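Local coordinates for protein putative esterase (PDB 5VOL) that hydrolyses ester bonds as a ferulic acid esterase of carbohydrate esterase family 1, probably freeing feruloyl groups from arabinoxylan, at residues V213-D218 with A239-Q244; F156-A161 with P266-I271; S194-V199 with N229-Q234. One frame throughout, in Å; residues are numbered along the deposited sequence.

Interaction 1 of 3, residues V213-D218 with A239-Q244. With CA (calcium ion), chain B.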
ATOM      1  N   VAL C 213     -23.374  14.269  -2.874  1.00 25.76           N
ATOM      2  CA  VAL C 213     -22.517  13.796  -1.798  1.00 24.37           C
ATOM      3  C   VAL C 213     -21.469  12.825  -2.358  1.00 25.17           C
ATOM      4  O   VAL C 213     -21.766  12.033  -3.244  1.00 22.30           O
ATOM      5  CB  VAL C 213     -23.368  13.115  -0.680  1.00 25.56           C
ATOM      6  CG1 VAL C 213     -22.486  12.595   0.446  1.00 23.70           C
ATOM      7  CG2 VAL C 213     -24.412  14.113  -0.125  1.00 24.85           C
ATOM      8  N   ALA C 214     -20.244  12.902  -1.848  1.00 22.58           N
ATOM      9  CA  ALA C 214     -19.210  11.941  -2.216  1.00 24.60           C
ATOM     10  C   ALA C 214     -19.290  10.742  -1.280  1.00 22.44           C
ATOM     11  O   ALA C 214     -19.320  10.931  -0.069  1.00 23.69           O
ATOM     12  CB  ALA C 214     -17.821  12.581  -2.142  1.00 20.72           C
ATOM     13  N   TRP C 215     -19.309   9.534  -1.838  1.00 20.10           N
ATOM     14  CA  TRP C 215     -19.475   8.304  -1.051  1.00 23.59           C
ATOM     15  C   TRP C 215     -18.287   7.351  -1.163  1.00 22.26           C
ATOM     16  O   TRP C 215     -17.762   7.129  -2.250  1.00 24.06           O
ATOM     17  CB  TRP C 215     -20.740   7.560  -1.487  1.00 19.68           C
ATOM     18  CG  TRP C 215     -21.980   8.406  -1.533  1.00 24.88           C
ATOM     19  CD1 TRP C 215     -22.403   9.175  -2.575  1.00 23.07           C
ATOM     20  CD2 TRP C 215     -22.978   8.541  -0.502  1.00 22.81           C
ATOM     21  NE1 TRP C 215     -23.595   9.781  -2.263  1.00 26.16           N
ATOM     22  CE2 TRP C 215     -23.968   9.416  -0.996  1.00 27.73           C
ATOM     23  CE3 TRP C 215     -23.124   8.009   0.781  1.00 24.31           C
ATOM     24  CZ2 TRP C 215     -25.095   9.783  -0.244  1.00 27.32           C
ATOM     25  CZ3 TRP C 215     -24.253   8.370   1.533  1.00 29.06           C
ATOM     26  CH2 TRP C 215     -25.215   9.256   1.014  1.00 25.32           C
ATOM     27  N   PHE C 216     -17.883   6.772  -0.039  1.00 22.69           N
ATOM     28  CA  PHE C 216     -16.800   5.784  -0.011  1.00 18.96           C
ATOM     29  C   PHE C 216     -17.246   4.633   0.896  1.00 20.15           C
ATOM     30  O   PHE C 216     -17.536   4.851   2.069  1.00 21.62           O
ATOM     31  CB  PHE C 216     -15.503   6.430   0.498  1.00 19.29           C
ATOM     32  CG  PHE C 216     -14.234   5.713   0.086  1.00 23.80           C
ATOM     33  CD1 PHE C 216     -13.971   4.413   0.508  1.00 18.29           C
ATOM     34  CD2 PHE C 216     -13.285   6.365  -0.704  1.00 23.35           C
ATOM     35  CE1 PHE C 216     -12.792   3.763   0.146  1.00 22.61           C
ATOM     36  CE2 PHE C 216     -12.103   5.728  -1.071  1.00 21.62           C
ATOM     37  CZ  PHE C 216     -11.852   4.416  -0.656  1.00 20.66           C
ATOM     38  N   VAL C 217     -17.325   3.427   0.345  1.00 21.44           N
ATOM     39  CA  VAL C 217     -17.730   2.243   1.101  1.00 21.71           C
ATOM     40  C   VAL C 217     -16.570   1.250   1.207  1.00 22.50           C
ATOM     41  O   VAL C 217     -15.994   0.834   0.195  1.00 21.84           O
ATOM     42  CB  VAL C 217     -18.948   1.580   0.449  1.00 20.00           C
ATOM     43  CG1 VAL C 217     -19.306   0.275   1.161  1.00 22.53           C
ATOM     44  CG2 VAL C 217     -20.128   2.572   0.457  1.00 20.85           C
ATOM     45  N   ASP C 218     -16.240   0.865   2.437  1.00 19.93           N
ATOM     46  CA  ASP C 218     -15.025   0.094   2.729  1.00 19.23           C
ATOM     47  C   ASP C 218     -15.360  -1.044   3.693  1.00 22.22           C
ATOM     48  O   ASP C 218     -15.696  -0.769   4.841  1.00 21.25           O
ATOM     49  CB  ASP C 218     -13.976   1.036   3.334  1.00 19.69           C
ATOM     50  CG  ASP C 218     -12.638   0.386   3.583  1.00 22.70           C
ATOM     51  OD1 ASP C 218     -12.369  -0.729   3.084  1.00 20.13           O
ATOM     52  OD2 ASP C 218     -11.827   1.037   4.280  1.00 23.10           O
ATOM     53  N   ALA C 239     -28.010   2.905  -9.812  1.00 35.41           N
ATOM     54  CA  ALA C 239     -28.795   4.127  -9.789  1.00 35.37           C
ATOM     55  C   ALA C 239     -28.021   5.298 -10.400  1.00 34.79           C
ATOM     56  O   ALA C 239     -28.544   6.406 -10.513  1.00 35.09           O
ATOM     57  CB  ALA C 239     -29.212   4.455  -8.365  1.00 31.89           C
ATOM     58  N   GLY C 240     -26.773   5.055 -10.784  1.00 31.27           N
ATOM     59  CA  GLY C 240     -25.951   6.106 -11.361  1.00 30.82           C
ATOM     60  C   GLY C 240     -25.526   7.144 -10.339  1.00 30.71           C
ATOM     61  O   GLY C 240     -25.448   8.333 -10.645  1.00 28.92           O
ATOM     62  N   VAL C 241     -25.278   6.693  -9.113  1.00 29.50           N
ATOM     63  CA  VAL C 241     -24.753   7.547  -8.057  1.00 26.25           C
ATOM     64  C   VAL C 241     -23.291   7.169  -7.808  1.00 29.09           C
ATOM     65  O   VAL C 241     -23.007   6.069  -7.331  1.00 29.40           O
ATOM     66  CB  VAL C 241     -25.561   7.408  -6.742  1.00 27.91           C
ATOM     67  CG1 VAL C 241     -25.082   8.419  -5.710  1.00 23.00           C
ATOM     68  CG2 VAL C 241     -27.049   7.588  -7.011  1.00 27.86           C
ATOM     69  N   PRO C 242     -22.357   8.065  -8.159  1.00 30.27           N
ATOM     70  CA  PRO C 242     -20.927   7.751  -8.002  1.00 29.49           C
ATOM     71  C   PRO C 242     -20.565   7.359  -6.570  1.00 28.69           C
ATOM     72  O   PRO C 242     -20.954   8.044  -5.620  1.00 28.30           O
ATOM     73  CB  PRO C 242     -20.242   9.058  -8.406  1.00 29.38           C
ATOM     74  CG  PRO C 242     -21.180   9.641  -9.450  1.00 32.17           C
ATOM     75  CD  PRO C 242     -22.567   9.335  -8.885  1.00 29.98           C
ATOM     76  N   CYS C 243     -19.823   6.265  -6.440  1.00 24.82           N
ATOM     77  CA  CYS C 243     -19.480   5.696  -5.146  1.00 26.48           C
ATOM     78  C   CYS C 243     -18.194   4.863  -5.273  1.00 25.39           C
ATOM     79  O   CYS C 243     -18.084   4.064  -6.191  1.00 24.25           O
ATOM     80  CB  CYS C 243     -20.638   4.824  -4.640  1.00 26.42           C
ATOM     81  SG  CYS C 243     -20.471   4.196  -2.956  1.00 24.85           S
ATOM     82  N   GLN C 244     -17.226   5.059  -4.379  1.00 21.70           N
ATOM     83  CA  GLN C 244     -16.073   4.159  -4.331  1.00 21.65           C
ATOM     84  C   GLN C 244     -16.412   2.956  -3.456  1.00 24.61           C
ATOM     85  O   GLN C 244     -17.061   3.108  -2.420  1.00 22.37           O
ATOM     86  CB  GLN C 244     -14.828   4.861  -3.779  1.00 20.61           C
ATOM     87  CG  GLN C 244     -14.344   6.053  -4.599  1.00 21.54           C
ATOM     88  CD  GLN C 244     -13.987   5.671  -6.031  1.00 24.27           C
ATOM     89  OE1 GLN C 244     -13.401   4.621  -6.271  1.00 22.64           O
ATOM     90  NE2 GLN C 244     -14.347   6.525  -6.985  1.00 25.09           N
TER
HETATM   91 CA    CA B 301     -13.672   3.232  -8.256  1.00 31.12          CA
HETATM   92  O   HOH W   1     -22.107  10.707  -5.823  1.00 33.19           O
HETATM   93  O   HOH W   2     -18.865   9.653  -4.745  1.00 30.62           O
HETATM   94  O   HOH W   3     -16.179   3.847  -8.280  1.00 28.76           O
HETATM   95  O   HOH W   4     -13.295   5.228  -9.696  1.00 22.28           O
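F216 on strand 214-218 and Q244 at the start of strand 244-246 form a parallel bridge at the margin of the alpha/beta-hydrolase sheet, where 244-246 is one of the two edge strands within the chain. Two backbone bonds close it: Q244 N donates to W215 O (3.0 Å), and V217 N donates to Q244 O (2.8 Å), both nearly straight at 167° and 168°. The side chains of F216 and Q244 leave on the same side of the sheet. The phenyl ring of F216 turns one face to Q244, whose CB sits 3.9 Å from the ring centroid in a CH-pi contact, displaced toward the rim. W215 and V217 meet the other side of the incoming chain, where C243 SG lies between W215 CB (3.7 Å) and V217 CG2 (3.8 Å). Farther back, V241 CG1 comes within 4.0 Å of W215 NE1, whose proton goes to L210 O. Ahead of the bridge, two waters both donate to P242 O; one also donates to V213 O and the other accepts from W215 N. Beyond the phenyl ring Q244 bends at chi2 (-59°), and its OE1 binds a calcium ion at 2.4 Å, also accepting from R246. D221, D222 and D249 of a second subunit also bind it. Two waters on the metal tie back to this segment, one donating to C243 O, the other accepting from Q244 NE2. An alanine in place of F216 would probably cost Q244 CB its CH-pi support, open a gap beside it, and leave the side chain less firmly set on its way to the calcium. Three acidic ligands from one subunit and a neutral amide oxygen from another imply that the metal ties two subunits together.

Interaction 2 of 3, residues F156-A161 with P266-I271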
ATOM      1  N   PHE C 156     -23.845  17.461   4.586  1.00 23.92           N
ATOM      2  CA  PHE C 156     -22.571  16.751   4.410  1.00 28.47           C
ATOM      3  C   PHE C 156     -22.091  16.690   2.964  1.00 25.85           C
ATOM      4  O   PHE C 156     -22.870  16.402   2.056  1.00 27.65           O
ATOM      5  CB  PHE C 156     -22.690  15.324   4.949  1.00 26.60           C
ATOM      6  CG  PHE C 156     -23.137  15.262   6.377  1.00 22.00           C
ATOM      7  CD1 PHE C 156     -22.230  15.476   7.405  1.00 21.11           C
ATOM      8  CD2 PHE C 156     -24.463  15.003   6.690  1.00 23.19           C
ATOM      9  CE1 PHE C 156     -22.635  15.431   8.729  1.00 22.96           C
ATOM     10  CE2 PHE C 156     -24.880  14.954   8.021  1.00 23.88           C
ATOM     11  CZ  PHE C 156     -23.964  15.166   9.039  1.00 22.19           C
ATOM     12  N   CYS C 157     -20.797  16.931   2.760  1.00 27.04           N
ATOM     13  CA  CYS C 157     -20.215  16.829   1.421  1.00 26.98           C
ATOM     14  C   CYS C 157     -19.713  15.421   1.121  1.00 25.48           C
ATOM     15  O   CYS C 157     -19.574  15.041  -0.051  1.00 26.09           O
ATOM     16  CB  CYS C 157     -19.063  17.837   1.249  1.00 25.29           C
ATOM     17  SG  CYS C 157     -17.622  17.555   2.301  1.00 26.29           S
ATOM     18  N   ALA C 158     -19.448  14.641   2.174  1.00 25.17           N
ATOM     19  CA  ALA C 158     -18.818  13.334   2.009  1.00 22.96           C
ATOM     20  C   ALA C 158     -19.178  12.352   3.127  1.00 23.46           C
ATOM     21  O   ALA C 158     -19.262  12.741   4.285  1.00 20.68           O
ATOM     22  CB  ALA C 158     -17.299  13.499   1.940  1.00 21.85           C
ATOM     23  N   VAL C 159     -19.335  11.081   2.758  1.00 23.87           N
ATOM     24  CA  VAL C 159     -19.588   9.989   3.696  1.00 23.97           C
ATOM     25  C   VAL C 159     -18.572   8.861   3.486  1.00 21.47           C
ATOM     26  O   VAL C 159     -18.392   8.389   2.368  1.00 19.47           O
ATOM     27  CB  VAL C 159     -21.012   9.409   3.532  1.00 21.96           C
ATOM     28  CG1 VAL C 159     -21.222   8.208   4.471  1.00 20.69           C
ATOM     29  CG2 VAL C 159     -22.075  10.490   3.791  1.00 20.04           C
ATOM     30  N   TYR C 160     -17.922   8.427   4.563  1.00 19.61           N
ATOM     31  CA  TYR C 160     -17.026   7.275   4.501  1.00 20.26           C
ATOM     32  C   TYR C 160     -17.576   6.200   5.439  1.00 19.08           C
ATOM     33  O   TYR C 160     -17.494   6.331   6.649  1.00 19.71           O
ATOM     34  CB  TYR C 160     -15.597   7.651   4.906  1.00 15.11           C
ATOM     35  CG  TYR C 160     -14.566   6.590   4.583  1.00 20.38           C
ATOM     36  CD1 TYR C 160     -14.466   5.425   5.338  1.00 20.25           C
ATOM     37  CD2 TYR C 160     -13.680   6.762   3.522  1.00 18.59           C
ATOM     38  CE1 TYR C 160     -13.509   4.441   5.034  1.00 16.98           C
ATOM     39  CE2 TYR C 160     -12.724   5.794   3.207  1.00 19.20           C
ATOM     40  CZ  TYR C 160     -12.644   4.641   3.963  1.00 23.19           C
ATOM     41  OH  TYR C 160     -11.693   3.700   3.642  1.00 21.50           O
ATOM     42  N   ALA C 161     -18.115   5.137   4.866  1.00 17.04           N
ATOM     43  CA  ALA C 161     -18.796   4.086   5.615  1.00 21.11           C
ATOM     44  C   ALA C 161     -17.904   2.853   5.802  1.00 22.68           C
ATOM     45  O   ALA C 161     -17.588   2.193   4.817  1.00 22.63           O
ATOM     46  CB  ALA C 161     -20.071   3.699   4.879  1.00 17.87           C
ATOM     47  N   PRO C 266      -7.594  11.289   4.124  1.00 22.09           N
ATOM     48  CA  PRO C 266      -7.261  11.970   2.856  1.00 20.88           C
ATOM     49  C   PRO C 266      -8.467  12.153   1.936  1.00 19.04           C
ATOM     50  O   PRO C 266      -8.537  13.142   1.207  1.00 21.32           O
ATOM     51  CB  PRO C 266      -6.215  11.035   2.202  1.00 20.25           C
ATOM     52  CG  PRO C 266      -5.552  10.343   3.377  1.00 17.87           C
ATOM     53  CD  PRO C 266      -6.713  10.134   4.389  1.00 19.09           C
ATOM     54  N   PHE C 267      -9.399  11.204   1.966  1.00 21.63           N
ATOM     55  CA  PHE C 267     -10.609  11.268   1.154  1.00 22.11           C
ATOM     56  C   PHE C 267     -11.455  12.501   1.471  1.00 24.99           C
ATOM     57  O   PHE C 267     -11.771  13.273   0.571  1.00 21.40           O
ATOM     58  CB  PHE C 267     -11.440   9.997   1.342  1.00 22.33           C
ATOM     59  CG  PHE C 267     -12.856  10.101   0.828  1.00 22.54           C
ATOM     60  CD1 PHE C 267     -13.123  10.146  -0.540  1.00 23.94           C
ATOM     61  CD2 PHE C 267     -13.923  10.104   1.714  1.00 18.93           C
ATOM     62  CE1 PHE C 267     -14.427  10.229  -1.015  1.00 24.05           C
ATOM     63  CE2 PHE C 267     -15.244  10.185   1.249  1.00 21.13           C
ATOM     64  CZ  PHE C 267     -15.491  10.245  -0.117  1.00 23.80           C
ATOM     65  N   VAL C 268     -11.832  12.698   2.736  1.00 22.30           N
ATOM     66  CA  VAL C 268     -12.656  13.873   3.052  1.00 24.40           C
ATOM     67  C   VAL C 268     -11.866  15.162   2.806  1.00 23.80           C
ATOM     68  O   VAL C 268     -12.429  16.182   2.398  1.00 24.09           O
ATOM     69  CB  VAL C 268     -13.203  13.839   4.508  1.00 22.13           C
ATOM     70  CG1 VAL C 268     -14.035  12.586   4.711  1.00 17.91           C
ATOM     71  CG2 VAL C 268     -12.083  13.879   5.516  1.00 19.66           C
ATOM     72  N   THR C 269     -10.555  15.116   3.029  1.00 23.49           N
ATOM     73  CA  THR C 269      -9.720  16.286   2.769  1.00 22.64           C
ATOM     74  C   THR C 269      -9.829  16.702   1.304  1.00 24.03           C
ATOM     75  O   THR C 269      -9.933  17.887   0.996  1.00 24.73           O
ATOM     76  CB  THR C 269      -8.260  16.021   3.140  1.00 21.92           C
ATOM     77  OG1 THR C 269      -8.157  15.939   4.562  1.00 19.95           O
ATOM     78  CG2 THR C 269      -7.333  17.152   2.639  1.00 20.36           C
ATOM     79  N   ARG C 270      -9.831  15.724   0.407  1.00 23.57           N
ATOM     80  CA  ARG C 270     -10.039  15.992  -1.012  1.00 23.88           C
ATOM     81  C   ARG C 270     -11.385  16.662  -1.276  1.00 28.59           C
ATOM     82  O   ARG C 270     -11.459  17.645  -2.015  1.00 23.49           O
ATOM     83  CB  ARG C 270      -9.939  14.698  -1.824  1.00 22.60           C
ATOM     84  CG  ARG C 270      -8.507  14.268  -2.083  1.00 22.32           C
ATOM     85  CD  ARG C 270      -8.417  13.158  -3.100  1.00 23.01           C
ATOM     86  NE  ARG C 270      -9.055  11.906  -2.698  1.00 24.58           N
ATOM     87  CZ  ARG C 270      -8.446  10.951  -2.004  1.00 26.79           C
ATOM     88  NH1 ARG C 270      -7.192  11.112  -1.593  1.00 29.72           N
ATOM     89  NH2 ARG C 270      -9.095   9.839  -1.706  1.00 30.49           N
ATOM     90  N   ILE C 271     -12.451  16.135  -0.668  1.00 22.81           N
ATOM     91  CA  ILE C 271     -13.784  16.666  -0.929  1.00 22.33           C
ATOM     92  C   ILE C 271     -13.988  18.061  -0.325  1.00 25.35           C
ATOM     93  O   ILE C 271     -14.698  18.881  -0.902  1.00 30.05           O
ATOM     94  CB  ILE C 271     -14.886  15.705  -0.405  1.00 24.68           C
ATOM     95  CG1 ILE C 271     -14.616  14.281  -0.892  1.00 23.82           C
ATOM     96  CG2 ILE C 271     -16.250  16.142  -0.904  1.00 23.47           C
ATOM     97  CD1 ILE C 271     -14.489  14.177  -2.409  1.00 30.60           C
TER
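F267 of helix 254-271 packs on strand 158-162, one layer of helix against the central sheet of the alpha/beta-hydrolase fold. The short segments run almost antiparallel, at 168°, with their axes 8.9 Å apart. From CB, which leaves the helix toward the strand, the side chain of F267 swings out with CG anti to the backbone nitrogen (chi1 166°), carrying the ring out to the strand, CD2 and CE2 foremost. CD2 meets Y160 CD2 at 3.8 Å, arriving at the edge of the tyrosine ring and close to its plane. The next atom, CE2, lies 3.8 Å from V159 O and 4.0 Å from A158 CB. At the tip, F267 CZ packs 3.9 Å from A214 CB of strand 214-218. One face of the phenyl ring is covered by I271 CG1, one helical turn on, and the ring also meets F216 edge to face. The A158 methyl is shared by F267, V268 and I271, with I271 CG1 at 4.0 Å. The hydroxyl of Y160 reaches past this apolar patch to D218 and Q263, which satisfy it. Just before the strand begins, I271 CG2 settles against C157, 3.6 Å from C157 O and 3.8 Å from C157 SG.

Interaction 3 of 3, residues S194-V199 with N229-Q234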
ATOM      1  N   SER C 194     -33.226   1.570   6.555  1.00 25.31           N
ATOM      2  CA  SER C 194     -32.308   0.811   5.717  1.00 27.31           C
ATOM      3  C   SER C 194     -31.617   1.721   4.704  1.00 28.19           C
ATOM      4  O   SER C 194     -32.272   2.486   3.993  1.00 24.01           O
ATOM      5  CB  SER C 194     -33.040  -0.314   4.990  1.00 27.73           C
ATOM      6  OG  SER C 194     -32.184  -0.957   4.054  1.00 27.34           O
ATOM      7  N   CYS C 195     -30.292   1.653   4.679  1.00 25.38           N
ATOM      8  CA  CYS C 195     -29.509   2.469   3.759  1.00 25.43           C
ATOM      9  C   CYS C 195     -29.698   1.939   2.357  1.00 25.12           C
ATOM     10  O   CYS C 195     -29.720   2.698   1.397  1.00 29.75           O
ATOM     11  CB  CYS C 195     -28.026   2.462   4.154  1.00 24.67           C
ATOM     12  SG  CYS C 195     -27.706   3.296   5.730  1.00 26.34           S
ATOM     13  N   VAL C 196     -29.831   0.623   2.253  1.00 23.10           N
ATOM     14  CA  VAL C 196     -30.062  -0.035   0.981  1.00 23.55           C
ATOM     15  C   VAL C 196     -31.419   0.354   0.415  1.00 30.50           C
ATOM     16  O   VAL C 196     -31.504   0.834  -0.716  1.00 29.60           O
ATOM     17  CB  VAL C 196     -29.971  -1.555   1.122  1.00 29.80           C
ATOM     18  CG1 VAL C 196     -30.265  -2.229  -0.212  1.00 28.68           C
ATOM     19  CG2 VAL C 196     -28.575  -1.956   1.643  1.00 27.87           C
ATOM     20  N   LYS C 197     -32.477   0.177   1.211  1.00 32.29           N
ATOM     21  CA  LYS C 197     -33.828   0.512   0.764  1.00 30.39           C
ATOM     22  C   LYS C 197     -33.916   1.959   0.306  1.00 30.72           C
ATOM     23  O   LYS C 197     -34.587   2.261  -0.679  1.00 34.64           O
ATOM     24  CB  LYS C 197     -34.864   0.259   1.872  1.00 29.64           C
ATOM     25  CG  LYS C 197     -36.259   0.763   1.498  1.00 38.56           C
ATOM     26  CD  LYS C 197     -37.325   0.444   2.554  1.00 41.97           C
ATOM     27  CE  LYS C 197     -37.252   1.401   3.736  1.00 50.27           C
ATOM     28  NZ  LYS C 197     -37.361   2.846   3.316  1.00 55.62           N
ATOM     29  N   TYR C 198     -33.231   2.848   1.020  1.00 30.12           N
ATOM     30  CA  TYR C 198     -33.290   4.271   0.719  1.00 26.50           C
ATOM     31  C   TYR C 198     -32.855   4.562  -0.710  1.00 32.18           C
ATOM     32  O   TYR C 198     -33.435   5.414  -1.385  1.00 32.01           O
ATOM     33  CB  TYR C 198     -32.423   5.064   1.688  1.00 28.41           C
ATOM     34  CG  TYR C 198     -32.717   6.537   1.641  1.00 30.38           C
ATOM     35  CD1 TYR C 198     -32.063   7.369   0.745  1.00 30.76           C
ATOM     36  CD2 TYR C 198     -33.668   7.096   2.483  1.00 32.06           C
ATOM     37  CE1 TYR C 198     -32.344   8.724   0.694  1.00 30.03           C
ATOM     38  CE2 TYR C 198     -33.950   8.444   2.442  1.00 32.42           C
ATOM     39  CZ  TYR C 198     -33.286   9.251   1.541  1.00 30.30           C
ATOM     40  OH  TYR C 198     -33.562  10.598   1.503  1.00 33.54           O
ATOM     41  N   VAL C 199     -31.835   3.845  -1.173  1.00 29.14           N
ATOM     42  CA  VAL C 199     -31.375   3.997  -2.550  1.00 31.95           C
ATOM     43  C   VAL C 199     -32.290   3.255  -3.517  1.00 29.15           C
ATOM     44  O   VAL C 199     -32.641   3.782  -4.561  1.00 31.99           O
ATOM     45  CB  VAL C 199     -29.922   3.493  -2.727  1.00 27.84           C
ATOM     46  CG1 VAL C 199     -29.468   3.664  -4.193  1.00 22.92           C
ATOM     47  CG2 VAL C 199     -28.999   4.246  -1.767  1.00 25.23           C
ATOM     48  N   ASN C 229     -23.275  -4.497   2.388  1.00 24.63           N
ATOM     49  CA  ASN C 229     -22.527  -3.372   1.817  1.00 25.14           C
ATOM     50  C   ASN C 229     -22.457  -3.529   0.307  1.00 22.42           C
ATOM     51  O   ASN C 229     -22.480  -2.548  -0.436  1.00 24.37           O
ATOM     52  CB  ASN C 229     -21.130  -3.271   2.433  1.00 22.09           C
ATOM     53  CG  ASN C 229     -21.138  -2.525   3.737  1.00 22.70           C
ATOM     54  OD1 ASN C 229     -21.195  -1.295   3.756  1.00 22.66           O
ATOM     55  ND2 ASN C 229     -21.145  -3.265   4.848  1.00 24.80           N
ATOM     56  N   ILE C 230     -22.395  -4.776  -0.138  1.00 23.68           N
ATOM     57  CA  ILE C 230     -22.425  -5.078  -1.554  1.00 24.45           C
ATOM     58  C   ILE C 230     -23.755  -4.637  -2.152  1.00 29.35           C
ATOM     59  O   ILE C 230     -23.790  -4.011  -3.219  1.00 26.49           O
ATOM     60  CB  ILE C 230     -22.186  -6.584  -1.814  1.00 25.28           C
ATOM     61  CG1 ILE C 230     -20.701  -6.924  -1.614  1.00 23.31           C
ATOM     62  CG2 ILE C 230     -22.662  -6.961  -3.205  1.00 24.05           C
ATOM     63  CD1 ILE C 230     -20.371  -8.425  -1.679  1.00 23.74           C
ATOM     64  N   GLU C 231     -24.854  -4.949  -1.466  1.00 26.08           N
ATOM     65  CA  GLU C 231     -26.169  -4.548  -1.955  1.00 23.75           C
ATOM     66  C   GLU C 231     -26.282  -3.036  -2.027  1.00 22.75           C
ATOM     67  O   GLU C 231     -26.880  -2.489  -2.955  1.00 26.91           O
ATOM     68  CB  GLU C 231     -27.293  -5.096  -1.056  1.00 24.78           C
ATOM     69  CG  GLU C 231     -27.411  -6.596  -1.018  1.00 26.71           C
ATOM     70  CD  GLU C 231     -28.431  -7.044   0.030  1.00 35.79           C
ATOM     71  OE1 GLU C 231     -29.433  -6.324   0.238  1.00 40.57           O
ATOM     72  OE2 GLU C 231     -28.214  -8.092   0.657  1.00 35.90           O
ATOM     73  N   PHE C 232     -25.739  -2.351  -1.031  1.00 20.62           N
ATOM     74  CA  PHE C 232     -25.754  -0.901  -1.061  1.00 21.82           C
ATOM     75  C   PHE C 232     -24.975  -0.386  -2.272  1.00 23.68           C
ATOM     76  O   PHE C 232     -25.447   0.485  -3.011  1.00 24.53           O
ATOM     77  CB  PHE C 232     -25.159  -0.331   0.222  1.00 20.19           C
ATOM     78  CG  PHE C 232     -24.998   1.158   0.199  1.00 22.43           C
ATOM     79  CD1 PHE C 232     -26.039   1.988   0.581  1.00 22.91           C
ATOM     80  CD2 PHE C 232     -23.806   1.733  -0.217  1.00 24.62           C
ATOM     81  CE1 PHE C 232     -25.892   3.365   0.558  1.00 24.87           C
ATOM     82  CE2 PHE C 232     -23.651   3.105  -0.238  1.00 20.63           C
ATOM     83  CZ  PHE C 232     -24.691   3.921   0.148  1.00 23.99           C
ATOM     84  N   TYR C 233     -23.779  -0.924  -2.479  1.00 23.21           N
ATOM     85  CA  TYR C 233     -22.962  -0.458  -3.595  1.00 23.41           C
ATOM     86  C   TYR C 233     -23.657  -0.742  -4.929  1.00 26.99           C
ATOM     87  O   TYR C 233     -23.761   0.140  -5.781  1.00 27.46           O
ATOM     88  CB  TYR C 233     -21.564  -1.098  -3.585  1.00 22.90           C
ATOM     89  CG  TYR C 233     -20.754  -0.630  -4.776  1.00 22.70           C
ATOM     90  CD1 TYR C 233     -20.493   0.728  -4.966  1.00 22.81           C
ATOM     91  CD2 TYR C 233     -20.296  -1.529  -5.730  1.00 26.54           C
ATOM     92  CE1 TYR C 233     -19.780   1.174  -6.065  1.00 22.90           C
ATOM     93  CE2 TYR C 233     -19.578  -1.093  -6.833  1.00 24.32           C
ATOM     94  CZ  TYR C 233     -19.329   0.256  -6.994  1.00 26.61           C
ATOM     95  OH  TYR C 233     -18.621   0.688  -8.092  1.00 26.97           O
ATOM     96  N   GLN C 234     -24.136  -1.970  -5.108  1.00 26.59           N
ATOM     97  CA  GLN C 234     -24.846  -2.331  -6.330  1.00 27.85           C
ATOM     98  C   GLN C 234     -26.037  -1.393  -6.587  1.00 30.36           C
ATOM     99  O   GLN C 234     -26.213  -0.914  -7.712  1.00 28.98           O
ATOM    100  CB  GLN C 234     -25.293  -3.793  -6.274  1.00 26.64           C
ATOM    101  CG  GLN C 234     -24.112  -4.768  -6.435  1.00 29.72           C
ATOM    102  CD  GLN C 234     -24.489  -6.220  -6.227  1.00 31.29           C
ATOM    103  OE1 GLN C 234     -25.352  -6.545  -5.399  1.00 28.80           O
ATOM    104  NE2 GLN C 234     -23.828  -7.114  -6.969  1.00 31.06           N
TER
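The ring of F232 presents its edge to helix 195-200: C195 O lies in the ring plane, 3.8 Å from F232 CD1, so the carbonyl oxygen faces the weakly positive rim of the phenyl group. That oxygen also accepts a hydrogen bond from the side chain of Q150 on helix 140-151. C195 CB stands 4.1 Å from the same CD1. V199 approaches F232 CE1 with its CG2 at 4.0 Å, the valine standing roughly perpendicular to the phenylalanine. The first torsion of F232 is extended (chi1 173°), which carries the phenyl group from its own helix to the neighbouring one. The two helices belong to the outer layer flanking the sheet of the alpha/beta-hydrolase fold, and their short segments run nearly parallel, 17° apart, with axes separated by 8.9 Å. V217 of strand 214-218 also touches F232, so the ring packs between this helix pair and the sheet. V196 packs against the base of the same side chain. Its CG2 rests 4.0 Å from F232 CB, the two side chains pointing opposite ways as they pass, while V196 CG1 lies 4.2 Å from E231 OE1. The carboxylate of E231 is engaged in a salt bridge with R228. Helix 195-200 starts with S194 as its N-cap: S194 OG accepts from K197 N at 3.1 Å in an almost straight bond (177°), which fixes the first turn just where C195 and V196 meet F232.

How the interactions relate
The three contacts occupy one end of the same mixed sheet and its two flanking layers. Strands 158-162 and 214-218 are neighbours there, so interactions 2 and 1 adjoin, their centres 11 Å apart, joined by A214 O with V159 N. Interaction 3 is also 11 Å from interaction 1, with V217 touching N229, but 19 Å from interaction 2. Along the chain, 156-161 and 266-271 enclose the other four segments, while those of interactions 1 and 3 alternate. Helix 226-238 links strand 214-218 to the parallel strand 244-246, a beta-alpha-beta crossover whose return is 239-244. This sheet edge and helix 226-238 lie at the interface with the second subunit, the calcium of interaction 1 held across it.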